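Local coordinates for fiber protein 2 (Human adenovirus type 41, PDB 2BZU) that is the trimeric knob domain of a fiber that probably forms spikes at the capsid vertices and attaches the virion to the host receptor CXCAR, at residues A[108-113]-A[168-173]; A[16-21]-A[41-46]; A[132-137]-A[151-156]; A[115-120]-A[141-146]. One frame throughout, in Å; residues are numbered along the deposited sequence.

Contact 1 of 4, residues A[108-113]-A[168-173]; sequences MPNSTV and CYITEQ
N110 and E172 cross at about a right angle and carry the dense half of this contact, where the last strand of the knob runs out into the chain end. Two backbone bonds set the register. E172 N reaches M108 O at 2.8 Å, and N110 N reaches I170 O at 2.9 Å. The side-chain amide of N110 adds a third bond, ND2 to T171 O at 2.9 Å, with the donor above the carbonyl plane of T171. Asparagine suits the place because its OD1 works too: T112 N makes it an Asx turn, and V113 N extends it to an Asx motif. CG anti to the backbone N (chi1 -172°) lays the amide beside the carbonyl carbon, ND2 toward T171 O and OD1 turned back to the N-H groups of its own loop. E172 bends at chi2 and brings OE1 to S111 N, 2.7 Å away and nearly along the carboxylate C-O axis.

Toward solvent, by T112 and Q173, waters take over: one joins N110 ND2 to Q173 NE2, another E172 OE1 to T112 OG1. V113 CG2 and I170 CG2 touch loosely at 4.1 Å, facing F39 and C41 of the second subunit, whose Q95 bonds Q173 OE1. Within the chain, Y169 pairs with V49 of strand 48-57 and sets its ring edge-to-face with F148 of strand 146-153, which also touches P109.

Contact 2 of 4, residues A[16-21]-A[41-46]; sequences LTTIWS and CLTKNG
T18 and T43 stand side by side, pointing the same way from neighbouring antiparallel strands, a non-hydrogen-bonded pair whose branched side chains suit extended backbone. From T18 CB, which has T43 CG2 and L42 O at the limit of contact, the side chain forks. OG1 sits beside the backbone N (chi1 -54°), which leaves CG2 anti to that N. CG2 meets C41 SG at 3.9 Å and is equally near T43 CG2 and L42 O; OG1 lies 3.5 Å from T43 CG2. The hydroxyl beside this methyl is satisfied by A47 N of the third subunit and, in the conformer given for T17, by T17 OG1.

W20 and C41 form the next non-hydrogen-bonded pair on the same face, W20 CB lying 4.1 Å from C41 CB. Between these pairs, I19 and L42 exchange both backbone bonds, I19 N to L42 O at 2.9 Å and L42 N to I19 O at 2.8 Å, and send aliphatic side chains to the other face. K44 N closes the ladder on T17 O at 2.9 Å, while its ammonium reaches G46 O and T106 O.

The face of T18, C41 and T43 looks at the third subunit, where H48 bonds T43 OG1. On the opposite face L42 packs against F167 and Y169 of strand 165-170. Strand 18-20 itself lies between strands 93-94 and 36-45, and strand 48-57 continues the sheet beyond the latter.

Contact 3 of 4, residues A[132-137]-A[151-156]; sequences NITFSV and KWSAEP
S153 meets T134 through both backbone and side chain. T134 N gives its proton to S153 OG at 2.9 Å, and S153 N returns one to T134 O at 3.1 Å. A serine hydroxyl thus stands in where a backbone carbonyl would complete the pair: with OG between the backbone N and the carbonyl carbon (chi1 65°), the small side chain turns across to the facing strand. The same oxygen touches I133 CG2 at 3.4 Å. One step along, S136 and K151 make a regular hydrogen-bonded pair, S136 N to K151 O at 3.0 Å and K151 N to S136 O at 2.9 Å.

The non-hydrogen-bonded pair between them, F135 and W152, turns both rings to the buried face. F135 CD1 lies over one face of the indole, 3.4 Å from W152 NE1, and the ring planes meet obliquely at 52°. These large aromatics fill the interior, touching I53 of strand 48-57, whereas K151 extends from the other face to solvent. The outward backbone groups are also used, since F135 pairs with M125 and W152 with L70. Paired aromatics facing the interior, with S136 and K151 on the more open face, fit the beta-sandwich of the adenovirus fibre knob.

Contact 4 of 4, residues A[115-120]-A[141-146]; sequences PRNKTA and EINSGY
The guanidinium of R116 meets segment 141-146 at its edge: G145 O lies near the group's plane and takes a hydrogen bond from NH2 at 2.9 Å, on a lone pair and in the carbonyl plane. I142 O is also near the guanidinium plane, but it meets the aliphatic part of the chain, 3.3 Å from R116 CD. N143 O and S144 CA approach obliquely. The second flat pair is N117 with N143, whose amide planes are turned 68° apart. N117 ND2 donates to N143 OD1 at 2.9 Å; the donor lies in the carbonyl plane of N143, whereas the acceptor is tilted a little from the amide of N117.

Arginine suits its place because a long chain, bent at chi3 (-72°), can lie along the loop's backbone and still deliver an N-H to a carbonyl beyond it. N117 sits third in the type II turn from P115 to K118, closed by K118 N to P115 O at 3.1 Å. That position calls for positive phi, which asparagine tolerates well; N117 has 69°. G145 likewise adopts positive phi, a conformation that favours glycine, and presents the carbonyl that R116 grips.

E141 O bonds K73 of strand 69-76, and the backbone of N117 pairs with N140, just after strand 133-139. Across the contact itself the side-chain donors find neutral carbonyl and amide oxygens rather than a carboxylate, which implies that these two surface loops are held by directional hydrogen bonds and not by a salt bridge.

Contacts 1 and 2 both reach the sheet that carries strands 18-20, 36-45 and 165-170, with centres about 14 Å apart. They meet where K44 NZ comes 2.9 Å from T171 OG1, and where Y169 OH, which bonds F107 O, packs on L42 CD1; both touch the second subunit. Contact 4 is closer still to contact 1, with centres 12 Å apart: Y146 OH probably hydrogen-bonds E172 OE2 at 3.3 Å, and its ring packs beside M108. Contact 3 lies at the other end of the hairpin 133-139 and 146-153 whose loop supplies contact 4, about 22 Å from it between centres. It touches no other chain, and its centre is about 24 Å from those of contacts 1 and 2.

Contact 1 of 4, residues A[108-113]-A[168-173]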
loop_
_atom_site.group_PDB
_atom_site.type_symbol
_atom_site.label_atom_id
_atom_site.label_comp_id
_atom_site.label_asym_id
_atom_site.label_seq_id
_atom_site.Cartn_x
_atom_site.Cartn_y
_atom_site.Cartn_z
ATOM N N MET A 108 -10.860 -14.146 0.684
ATOM C CA MET A 108 -11.455 -13.895 2.000
ATOM C C MET A 108 -10.373 -13.604 3.024
ATOM O O MET A 108 -9.287 -14.154 2.922
ATOM C CB MET A 108 -12.261 -15.111 2.431
ATOM C CG MET A 108 -13.475 -15.384 1.542
ATOM S SD MET A 108 -14.728 -14.072 1.566
ATOM C CE MET A 108 -14.373 -13.203 0.029
ATOM N N PRO A 109 -10.681 -12.749 4.024
ATOM C CA PRO A 109 -9.711 -12.519 5.103
ATOM C C PRO A 109 -9.451 -13.802 5.882
ATOM O O PRO A 109 -10.374 -14.471 6.353
ATOM C CB PRO A 109 -10.356 -11.431 5.964
ATOM C CG PRO A 109 -11.549 -10.918 5.216
ATOM C CD PRO A 109 -11.913 -11.949 4.183
ATOM N N ASN A 110 -8.168 -14.131 6.022
ATOM C CA ASN A 110 -7.725 -15.383 6.634
ATOM C C ASN A 110 -8.309 -15.522 8.035
ATOM O O ASN A 110 -8.172 -14.622 8.840
ATOM C CB ASN A 110 -6.198 -15.383 6.651
ATOM C CG ASN A 110 -5.612 -16.698 7.072
ATOM O OD1 ASN A 110 -5.805 -17.134 8.210
ATOM N ND2 ASN A 110 -4.869 -17.337 6.172
ATOM N N SER A 111 -8.994 -16.634 8.289
ATOM C CA SER A 111 -9.674 -16.824 9.568
ATOM C C SER A 111 -8.756 -17.264 10.695
ATOM O O SER A 111 -9.183 -17.305 11.857
ATOM C CB SER A 111 -10.812 -17.818 9.415
ATOM O OG SER A 111 -10.308 -19.071 9.034
ATOM N N THR A 112 -7.526 -17.630 10.362
ATOM C CA THR A 112 -6.504 -17.888 11.393
ATOM C C THR A 112 -5.878 -16.561 11.822
ATOM O O THR A 112 -5.711 -16.298 13.028
ATOM C CB THR A 112 -5.458 -18.894 10.891
ATOM O OG1 THR A 112 -6.121 -20.124 10.586
ATOM C CG2 THR A 112 -4.386 -19.160 11.938
ATOM N N VAL A 113 -5.588 -15.701 10.847
ATOM C CA VAL A 113 -5.006 -14.394 11.109
ATOM C C VAL A 113 -6.027 -13.442 11.733
ATOM O O VAL A 113 -5.693 -12.662 12.638
ATOM C CB VAL A 113 -4.398 -13.791 9.812
ATOM C CG1 VAL A 113 -3.827 -12.414 10.051
ATOM C CG2 VAL A 113 -3.312 -14.721 9.238
ATOM N N CYS A 168 -4.745 -3.377 3.094
ATOM C CA CYS A 168 -4.091 -4.654 2.689
ATOM C C CYS A 168 -4.443 -5.698 3.787
ATOM O O CYS A 168 -4.523 -5.310 4.968
ATOM C CB CYS A 168 -2.573 -4.455 2.581
ATOM S SG CYS A 168 -1.634 -5.943 2.244
ATOM N N TYR A 169 -4.707 -6.966 3.438
ATOM C CA TYR A 169 -4.929 -8.040 4.378
ATOM C C TYR A 169 -4.413 -9.365 3.818
ATOM O O TYR A 169 -4.058 -9.473 2.635
ATOM C CB TYR A 169 -6.425 -8.129 4.761
ATOM C CG TYR A 169 -7.338 -8.494 3.609
ATOM C CD1 TYR A 169 -7.667 -9.817 3.339
ATOM C CD2 TYR A 169 -7.880 -7.502 2.789
ATOM C CE1 TYR A 169 -8.477 -10.154 2.258
ATOM C CE2 TYR A 169 -8.695 -7.826 1.736
ATOM C CZ TYR A 169 -8.999 -9.147 1.469
ATOM O OH TYR A 169 -9.806 -9.435 0.383
ATOM N N ILE A 170 -4.314 -10.334 4.717
ATOM C CA ILE A 170 -3.855 -11.668 4.410
ATOM C C ILE A 170 -5.068 -12.529 4.103
ATOM O O ILE A 170 -6.066 -12.503 4.839
ATOM C CB ILE A 170 -3.103 -12.273 5.609
ATOM C CG1 ILE A 170 -1.870 -11.413 5.949
ATOM C CG2 ILE A 170 -2.765 -13.733 5.340
ATOM C CD1 ILE A 170 -0.658 -11.701 5.174
ATOM N N THR A 171 -4.986 -13.312 3.028
ATOM C CA THR A 171 -6.130 -14.113 2.578
ATOM C C THR A 171 -6.139 -15.538 3.114
ATOM O O THR A 171 -5.096 -16.088 3.516
ATOM C CB THR A 171 -6.182 -14.226 1.050
ATOM O OG1 THR A 171 -5.085 -15.029 0.577
ATOM C CG2 THR A 171 -6.094 -12.852 0.419
ATOM N N GLU A 172 -7.321 -16.160 3.072
ATOM C CA GLU A 172 -7.446 -17.609 3.225
ATOM C C GLU A 172 -6.654 -18.311 2.136
ATOM O O GLU A 172 -6.532 -17.780 1.038
ATOM C CB GLU A 172 -8.897 -18.055 2.997
ATOM C CG GLU A 172 -9.840 -18.154 4.150
ATOM C CD GLU A 172 -9.381 -19.029 5.303
ATOM O OE1 GLU A 172 -8.921 -18.453 6.263
ATOM O OE2 GLU A 172 -9.480 -20.296 5.288
ATOM N N GLN A 173 -6.135 -19.498 2.448
ATOM C CA GLN A 173 -5.393 -20.334 1.487
ATOM C C GLN A 173 -6.356 -21.239 0.698
ATOM O O GLN A 173 -7.492 -21.452 1.122
ATOM C CB GLN A 173 -4.300 -21.181 2.200
ATOM C CG GLN A 173 -3.115 -20.378 2.916
ATOM C CD GLN A 173 -2.079 -21.249 3.639
ATOM O OE1 GLN A 173 -1.121 -21.782 3.041
ATOM N NE2 GLN A 173 -2.225 -21.319 4.973
HETATM O O HOH W 1 -3.912 -20.008 6.781
HETATM O O HOH W 2 -7.398 -20.202 8.227
#

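Contact 2 of 4, residues A[16-21]-A[41-46]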
loop_
_atom_site.group_PDB
_atom_site.type_symbol
_atom_site.label_atom_id
_atom_site.label_comp_id
_atom_site.label_asym_id
_atom_site.label_seq_id
_atom_site.Cartn_x
_atom_site.Cartn_y
_atom_site.Cartn_z
ATOM N N LEU A 16 -7.794 -15.892 -11.433
ATOM C CA LEU A 16 -8.485 -14.608 -11.397
ATOM C C LEU A 16 -7.850 -13.715 -10.334
ATOM O O LEU A 16 -7.713 -14.146 -9.179
ATOM C CB LEU A 16 -9.945 -14.837 -11.013
ATOM C CG LEU A 16 -10.707 -15.760 -11.959
ATOM C CD1 LEU A 16 -11.863 -16.442 -11.232
ATOM C CD2 LEU A 16 -11.200 -14.994 -13.127
ATOM N N THR A 17 -7.490 -12.484 -10.710
ATOM C CA THR A 17 -6.715 -11.601 -9.836
ATOM C C THR A 17 -7.564 -10.510 -9.164
ATOM O O THR A 17 -7.204 -10.020 -8.077
ATOM C CB THR A 17 -5.548 -10.947 -10.632
ATOM O OG1 THR A 17 -6.097 -9.903 -11.449
ATOM C CG2 THR A 17 -4.881 -11.941 -11.548
ATOM N N THR A 18 -8.676 -10.138 -9.793
ATOM C CA THR A 18 -9.410 -8.924 -9.430
ATOM C C THR A 18 -10.894 -9.165 -9.210
ATOM O O THR A 18 -11.555 -9.741 -10.068
ATOM C CB THR A 18 -9.263 -7.862 -10.543
ATOM O OG1 THR A 18 -7.873 -7.638 -10.823
ATOM C CG2 THR A 18 -9.890 -6.554 -10.156
ATOM N N ILE A 19 -11.403 -8.676 -8.074
ATOM C CA ILE A 19 -12.840 -8.549 -7.874
ATOM C C ILE A 19 -13.143 -7.070 -7.712
ATOM O O ILE A 19 -12.408 -6.351 -7.022
ATOM C CB ILE A 19 -13.336 -9.296 -6.630
ATOM C CG1 ILE A 19 -13.026 -10.787 -6.730
ATOM C CG2 ILE A 19 -14.843 -9.070 -6.453
ATOM C CD1 ILE A 19 -13.282 -11.535 -5.420
ATOM N N TRP A 20 -14.225 -6.614 -8.334
ATOM C CA TRP A 20 -14.620 -5.239 -8.094
ATOM C C TRP A 20 -16.129 -5.043 -8.144
ATOM O O TRP A 20 -16.866 -5.940 -8.558
ATOM C CB TRP A 20 -13.859 -4.254 -8.997
ATOM C CG TRP A 20 -14.178 -4.267 -10.450
ATOM C CD1 TRP A 20 -15.153 -4.973 -11.088
ATOM C CD2 TRP A 20 -13.500 -3.507 -11.462
ATOM N NE1 TRP A 20 -15.121 -4.714 -12.449
ATOM C CE2 TRP A 20 -14.124 -3.802 -12.698
ATOM C CE3 TRP A 20 -12.426 -2.611 -11.452
ATOM C CZ2 TRP A 20 -13.710 -3.215 -13.899
ATOM C CZ3 TRP A 20 -12.020 -2.019 -12.663
ATOM C CH2 TRP A 20 -12.662 -2.333 -13.855
ATOM N N SER A 21 -16.566 -3.863 -7.700
ATOM C CA SER A 21 -17.990 -3.526 -7.713
ATOM C C SER A 21 -18.294 -2.323 -8.583
ATOM O O SER A 21 -19.205 -1.528 -8.287
ATOM C CB SER A 21 -18.495 -3.260 -6.286
ATOM O OG SER A 21 -17.912 -2.093 -5.741
ATOM N N CYS A 41 -12.475 -2.478 -4.903
ATOM C CA CYS A 41 -11.659 -3.286 -5.807
ATOM C C CYS A 41 -10.611 -4.036 -4.992
ATOM O O CYS A 41 -9.870 -3.420 -4.220
ATOM C CB CYS A 41 -10.981 -2.395 -6.821
ATOM S SG CYS A 41 -9.897 -3.302 -7.968
ATOM N N LEU A 42 -10.589 -5.359 -5.143
ATOM C CA LEU A 42 -9.653 -6.238 -4.458
ATOM C C LEU A 42 -8.767 -6.897 -5.484
ATOM O O LEU A 42 -9.274 -7.502 -6.446
ATOM C CB LEU A 42 -10.409 -7.341 -3.711
ATOM C CG LEU A 42 -11.480 -6.934 -2.691
ATOM C CD1 LEU A 42 -12.137 -8.197 -2.096
ATOM C CD2 LEU A 42 -10.881 -6.060 -1.598
ATOM N N THR A 43 -7.460 -6.810 -5.301
ATOM C CA THR A 43 -6.548 -7.550 -6.164
ATOM C C THR A 43 -5.658 -8.444 -5.334
ATOM O O THR A 43 -5.110 -8.012 -4.325
ATOM C CB THR A 43 -5.715 -6.629 -7.088
ATOM O OG1 THR A 43 -4.965 -5.696 -6.298
ATOM C CG2 THR A 43 -6.644 -5.864 -8.025
ATOM N N LYS A 44 -5.556 -9.701 -5.761
ATOM C CA LYS A 44 -4.815 -10.725 -5.028
ATOM C C LYS A 44 -3.416 -10.886 -5.591
ATOM O O LYS A 44 -3.256 -11.109 -6.780
ATOM C CB LYS A 44 -5.557 -12.061 -5.091
ATOM C CG LYS A 44 -4.886 -13.201 -4.319
ATOM C CD LYS A 44 -5.668 -14.488 -4.449
ATOM C CE LYS A 44 -4.975 -15.634 -3.749
ATOM N NZ LYS A 44 -4.852 -15.483 -2.282
ATOM N N ASN A 45 -2.431 -10.793 -4.700
ATOM C CA ASN A 45 -1.030 -11.047 -4.996
ATOM C C ASN A 45 -0.546 -12.043 -3.957
ATOM O O ASN A 45 -0.162 -11.661 -2.857
ATOM C CB ASN A 45 -0.254 -9.736 -4.878
ATOM C CG ASN A 45 1.223 -9.888 -5.133
ATOM O OD1 ASN A 45 1.641 -10.630 -6.005
ATOM N ND2 ASN A 45 2.029 -9.162 -4.357
ATOM N N GLY A 46 -0.631 -13.328 -4.288
ATOM C CA GLY A 46 -0.315 -14.356 -3.323
ATOM C C GLY A 46 -1.223 -14.228 -2.128
ATOM O O GLY A 46 -2.431 -14.045 -2.260
#

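Contact 3 of 4, residues A[132-137]-A[151-156]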
loop_
_atom_site.group_PDB
_atom_site.type_symbol
_atom_site.label_atom_id
_atom_site.label_comp_id
_atom_site.label_asym_id
_atom_site.label_seq_id
_atom_site.Cartn_x
_atom_site.Cartn_y
_atom_site.Cartn_z
ATOM N N ASN A 132 -10.957 16.714 9.007
ATOM C CA ASN A 132 -10.512 15.342 9.247
ATOM C C ASN A 132 -11.586 14.296 8.929
ATOM O O ASN A 132 -12.765 14.469 9.259
ATOM C CB ASN A 132 -10.007 15.173 10.687
ATOM C CG ASN A 132 -8.629 15.793 10.899
ATOM O OD1 ASN A 132 -8.251 16.743 10.210
ATOM N ND2 ASN A 132 -7.866 15.249 11.849
ATOM N N ILE A 133 -11.158 13.232 8.250
ATOM C CA ILE A 133 -12.016 12.082 7.970
ATOM C C ILE A 133 -11.238 10.826 8.349
ATOM O O ILE A 133 -10.091 10.676 7.961
ATOM C CB ILE A 133 -12.456 12.026 6.489
ATOM C CG1 ILE A 133 -13.153 13.334 6.085
ATOM C CG2 ILE A 133 -13.390 10.821 6.256
ATOM C CD1 ILE A 133 -13.492 13.461 4.614
ATOM N N THR A 134 -11.860 9.940 9.135
ATOM C CA THR A 134 -11.229 8.682 9.529
ATOM C C THR A 134 -11.885 7.469 8.840
ATOM O O THR A 134 -13.030 7.519 8.392
ATOM C CB THR A 134 -11.248 8.456 11.049
ATOM O OG1 THR A 134 -12.587 8.475 11.529
ATOM C CG2 THR A 134 -10.450 9.535 11.783
ATOM N N PHE A 135 -11.124 6.388 8.770
ATOM C CA PHE A 135 -11.570 5.161 8.105
ATOM C C PHE A 135 -11.027 3.974 8.860
ATOM O O PHE A 135 -9.900 4.016 9.364
ATOM C CB PHE A 135 -11.058 5.145 6.659
ATOM C CG PHE A 135 -11.172 3.791 5.977
ATOM C CD1 PHE A 135 -12.363 3.379 5.389
ATOM C CD2 PHE A 135 -10.084 2.924 5.936
ATOM C CE1 PHE A 135 -12.444 2.150 4.750
ATOM C CE2 PHE A 135 -10.181 1.689 5.303
ATOM C CZ PHE A 135 -11.348 1.311 4.716
ATOM N N SER A 136 -11.817 2.905 8.957
ATOM C CA SER A 136 -11.306 1.635 9.457
ATOM C C SER A 136 -11.956 0.477 8.725
ATOM O O SER A 136 -13.061 0.607 8.212
ATOM C CB SER A 136 -11.541 1.492 10.957
ATOM O OG SER A 136 -12.915 1.429 11.233
ATOM N N VAL A 137 -11.229 -0.636 8.694
ATOM C CA VAL A 137 -11.745 -1.913 8.238
ATOM C C VAL A 137 -11.473 -2.971 9.301
ATOM O O VAL A 137 -10.355 -3.077 9.825
ATOM C CB VAL A 137 -11.201 -2.329 6.826
ATOM C CG1 VAL A 137 -9.690 -2.364 6.795
ATOM C CG2 VAL A 137 -11.825 -3.654 6.379
ATOM N N LYS A 151 -15.870 1.422 8.182
ATOM C CA LYS A 151 -16.460 2.555 8.898
ATOM C C LYS A 151 -15.776 3.848 8.465
ATOM O O LYS A 151 -14.548 3.901 8.414
ATOM C CB LYS A 151 -16.312 2.366 10.413
ATOM C CG LYS A 151 -16.950 3.483 11.215
ATOM C CD LYS A 151 -16.575 3.364 12.697
ATOM C CE LYS A 151 -17.109 4.532 13.507
ATOM N NZ LYS A 151 -16.737 4.416 14.952
ATOM N N TRP A 152 -16.570 4.869 8.193
ATOM C CA TRP A 152 -16.060 6.206 7.880
ATOM C C TRP A 152 -16.669 7.223 8.820
ATOM O O TRP A 152 -17.840 7.121 9.184
ATOM C CB TRP A 152 -16.483 6.639 6.483
ATOM C CG TRP A 152 -15.977 5.803 5.358
ATOM C CD1 TRP A 152 -14.864 6.042 4.604
ATOM C CD2 TRP A 152 -16.585 4.622 4.816
ATOM N NE1 TRP A 152 -14.734 5.079 3.630
ATOM C CE2 TRP A 152 -15.779 4.194 3.735
ATOM C CE3 TRP A 152 -17.745 3.895 5.119
ATOM C CZ2 TRP A 152 -16.093 3.063 2.972
ATOM C CZ3 TRP A 152 -18.048 2.778 4.361
ATOM C CH2 TRP A 152 -17.229 2.375 3.293
ATOM N N SER A 153 -15.900 8.251 9.146
ATOM C CA SER A 153 -16.505 9.432 9.748
ATOM C C SER A 153 -17.273 10.209 8.685
ATOM O O SER A 153 -17.061 10.036 7.491
ATOM C CB SER A 153 -15.460 10.312 10.416
ATOM O OG SER A 153 -14.559 10.837 9.469
ATOM N N ALA A 154 -18.188 11.058 9.145
ATOM C CA ALA A 154 -18.972 11.924 8.277
ATOM C C ALA A 154 -19.152 13.283 8.932
ATOM O O ALA A 154 -19.073 13.394 10.154
ATOM C CB ALA A 154 -20.310 11.315 7.946
ATOM N N GLU A 155 -19.359 14.300 8.103
ATOM C CA GLU A 155 -19.584 15.664 8.578
ATOM C C GLU A 155 -21.079 16.000 8.530
ATOM O O GLU A 155 -21.661 16.082 7.453
ATOM C CB GLU A 155 -18.793 16.650 7.728
ATOM C CG GLU A 155 -18.616 17.990 8.399
ATOM C CD GLU A 155 -17.940 19.028 7.517
ATOM O OE1 GLU A 155 -18.296 20.220 7.646
ATOM O OE2 GLU A 155 -17.065 18.654 6.701
ATOM N N PRO A 156 -21.730 16.149 9.706
ATOM C CA PRO A 156 -23.151 16.495 9.668
ATOM C C PRO A 156 -23.442 17.766 8.849
ATOM O O PRO A 156 -22.666 18.733 8.895
ATOM C CB PRO A 156 -23.510 16.682 11.155
ATOM C CG PRO A 156 -22.541 15.827 11.869
ATOM C CD PRO A 156 -21.250 15.965 11.084
#

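Contact 4 of 4, residues A[115-120]-A[141-146]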
loop_
_atom_site.group_PDB
_atom_site.type_symbol
_atom_site.label_atom_id
_atom_site.label_comp_id
_atom_site.label_asym_id
_atom_site.label_seq_id
_atom_site.Cartn_x
_atom_site.Cartn_y
_atom_site.Cartn_z
ATOM N N PRO A 115 -9.404 -14.197 13.360
ATOM C CA PRO A 115 -10.459 -15.087 13.838
ATOM C C PRO A 115 -11.819 -14.397 13.949
ATOM O O PRO A 115 -11.892 -13.200 14.242
ATOM C CB PRO A 115 -9.961 -15.507 15.227
ATOM C CG PRO A 115 -8.487 -15.252 15.187
ATOM C CD PRO A 115 -8.305 -14.064 14.330
ATOM N N ARG A 116 -12.881 -15.146 13.707
ATOM C CA ARG A 116 -14.217 -14.553 13.779
ATOM C C ARG A 116 -14.455 -13.893 15.140
ATOM O O ARG A 116 -14.170 -14.491 16.206
ATOM C CB ARG A 116 -15.320 -15.559 13.445
ATOM C CG ARG A 116 -15.514 -15.714 11.931
ATOM C CD ARG A 116 -16.610 -16.681 11.566
ATOM N NE ARG A 116 -16.166 -18.022 11.846
ATOM C CZ ARG A 116 -15.461 -18.795 11.016
ATOM N NH1 ARG A 116 -15.055 -19.978 11.438
ATOM N NH2 ARG A 116 -15.134 -18.395 9.790
ATOM N N ASN A 117 -14.940 -12.652 15.089
ATOM C CA ASN A 117 -15.329 -11.892 16.263
ATOM C C ASN A 117 -14.155 -11.471 17.168
ATOM O O ASN A 117 -14.371 -11.029 18.297
ATOM C CB ASN A 117 -16.400 -12.641 17.065
ATOM C CG ASN A 117 -17.740 -12.669 16.359
ATOM O OD1 ASN A 117 -18.197 -11.642 15.827
ATOM N ND2 ASN A 117 -18.381 -13.851 16.330
ATOM N N LYS A 118 -12.922 -11.552 16.660
ATOM C CA LYS A 118 -11.771 -11.038 17.403
ATOM C C LYS A 118 -11.777 -9.531 17.346
ATOM O O LYS A 118 -11.895 -8.933 16.264
ATOM C CB LYS A 118 -10.460 -11.555 16.809
ATOM C CG LYS A 118 -9.198 -11.122 17.603
ATOM C CD LYS A 118 -7.920 -11.414 16.829
ATOM C CE LYS A 118 -6.691 -10.673 17.369
ATOM N NZ LYS A 118 -5.445 -11.009 16.597
ATOM N N THR A 119 -11.595 -8.903 18.499
ATOM C CA THR A 119 -11.447 -7.448 18.571
ATOM C C THR A 119 -10.231 -7.000 17.763
ATOM O O THR A 119 -9.137 -7.575 17.900
ATOM C CB THR A 119 -11.285 -6.995 20.029
ATOM O OG1 THR A 119 -12.368 -7.534 20.799
ATOM C CG2 THR A 119 -11.300 -5.485 20.131
ATOM N N ALA A 120 -10.434 -6.009 16.898
ATOM C CA ALA A 120 -9.359 -5.484 16.056
ATOM C C ALA A 120 -8.531 -4.497 16.868
ATOM O O ALA A 120 -9.034 -3.881 17.807
ATOM C CB ALA A 120 -9.928 -4.809 14.819
ATOM N N GLU A 141 -15.911 -9.935 11.488
ATOM C CA GLU A 141 -16.836 -9.629 12.587
ATOM C C GLU A 141 -18.191 -10.224 12.217
ATOM O O GLU A 141 -19.114 -9.514 11.816
ATOM C CB GLU A 141 -16.932 -8.131 12.851
ATOM C CG GLU A 141 -17.683 -7.804 14.124
ATOM C CD GLU A 141 -17.693 -6.313 14.443
ATOM O OE1 GLU A 141 -16.665 -5.785 14.921
ATOM O OE2 GLU A 141 -18.740 -5.649 14.214
ATOM N N ILE A 142 -18.279 -11.538 12.372
ATOM C CA ILE A 142 -19.402 -12.319 11.867
ATOM C C ILE A 142 -19.337 -13.717 12.499
ATOM O O ILE A 142 -18.265 -14.183 12.847
ATOM C CB ILE A 142 -19.366 -12.373 10.298
ATOM C CG1 ILE A 142 -20.730 -12.827 9.725
ATOM C CG2 ILE A 142 -18.204 -13.205 9.806
ATOM C CD1 ILE A 142 -20.865 -12.536 8.223
ATOM N N ASN A 143 -20.483 -14.365 12.713
ATOM C CA ASN A 143 -20.468 -15.640 13.418
ATOM C C ASN A 143 -20.104 -16.845 12.562
ATOM O O ASN A 143 -19.669 -17.874 13.095
ATOM C CB ASN A 143 -21.819 -15.903 14.100
ATOM C CG ASN A 143 -22.071 -14.956 15.269
ATOM O OD1 ASN A 143 -21.129 -14.532 15.952
ATOM N ND2 ASN A 143 -23.340 -14.637 15.517
ATOM N N SER A 144 -20.281 -16.709 11.254
ATOM C CA SER A 144 -20.000 -17.763 10.278
ATOM C C SER A 144 -19.454 -17.111 9.042
ATOM O O SER A 144 -19.811 -15.979 8.751
ATOM C CB SER A 144 -21.303 -18.463 9.865
ATOM O OG SER A 144 -21.889 -19.134 10.934
ATOM N N GLY A 145 -18.595 -17.828 8.329
ATOM C CA GLY A 145 -18.048 -17.325 7.066
ATOM C C GLY A 145 -17.068 -16.194 7.308
ATOM O O GLY A 145 -16.254 -16.261 8.220
ATOM N N TYR A 146 -17.173 -15.151 6.494
ATOM C CA TYR A 146 -16.189 -14.059 6.474
ATOM C C TYR A 146 -16.902 -12.736 6.351
ATOM O O TYR A 146 -18.084 -12.683 5.992
ATOM C CB TYR A 146 -15.268 -14.237 5.262
ATOM C CG TYR A 146 -14.563 -15.575 5.240
ATOM C CD1 TYR A 146 -13.343 -15.747 5.897
ATOM C CD2 TYR A 146 -15.107 -16.676 4.564
ATOM C CE1 TYR A 146 -12.703 -16.959 5.901
ATOM C CE2 TYR A 146 -14.466 -17.905 4.569
ATOM C CZ TYR A 146 -13.261 -18.049 5.235
ATOM O OH TYR A 146 -12.608 -19.268 5.274
HETATM O O HOH W 3 -14.739 -7.316 15.883
#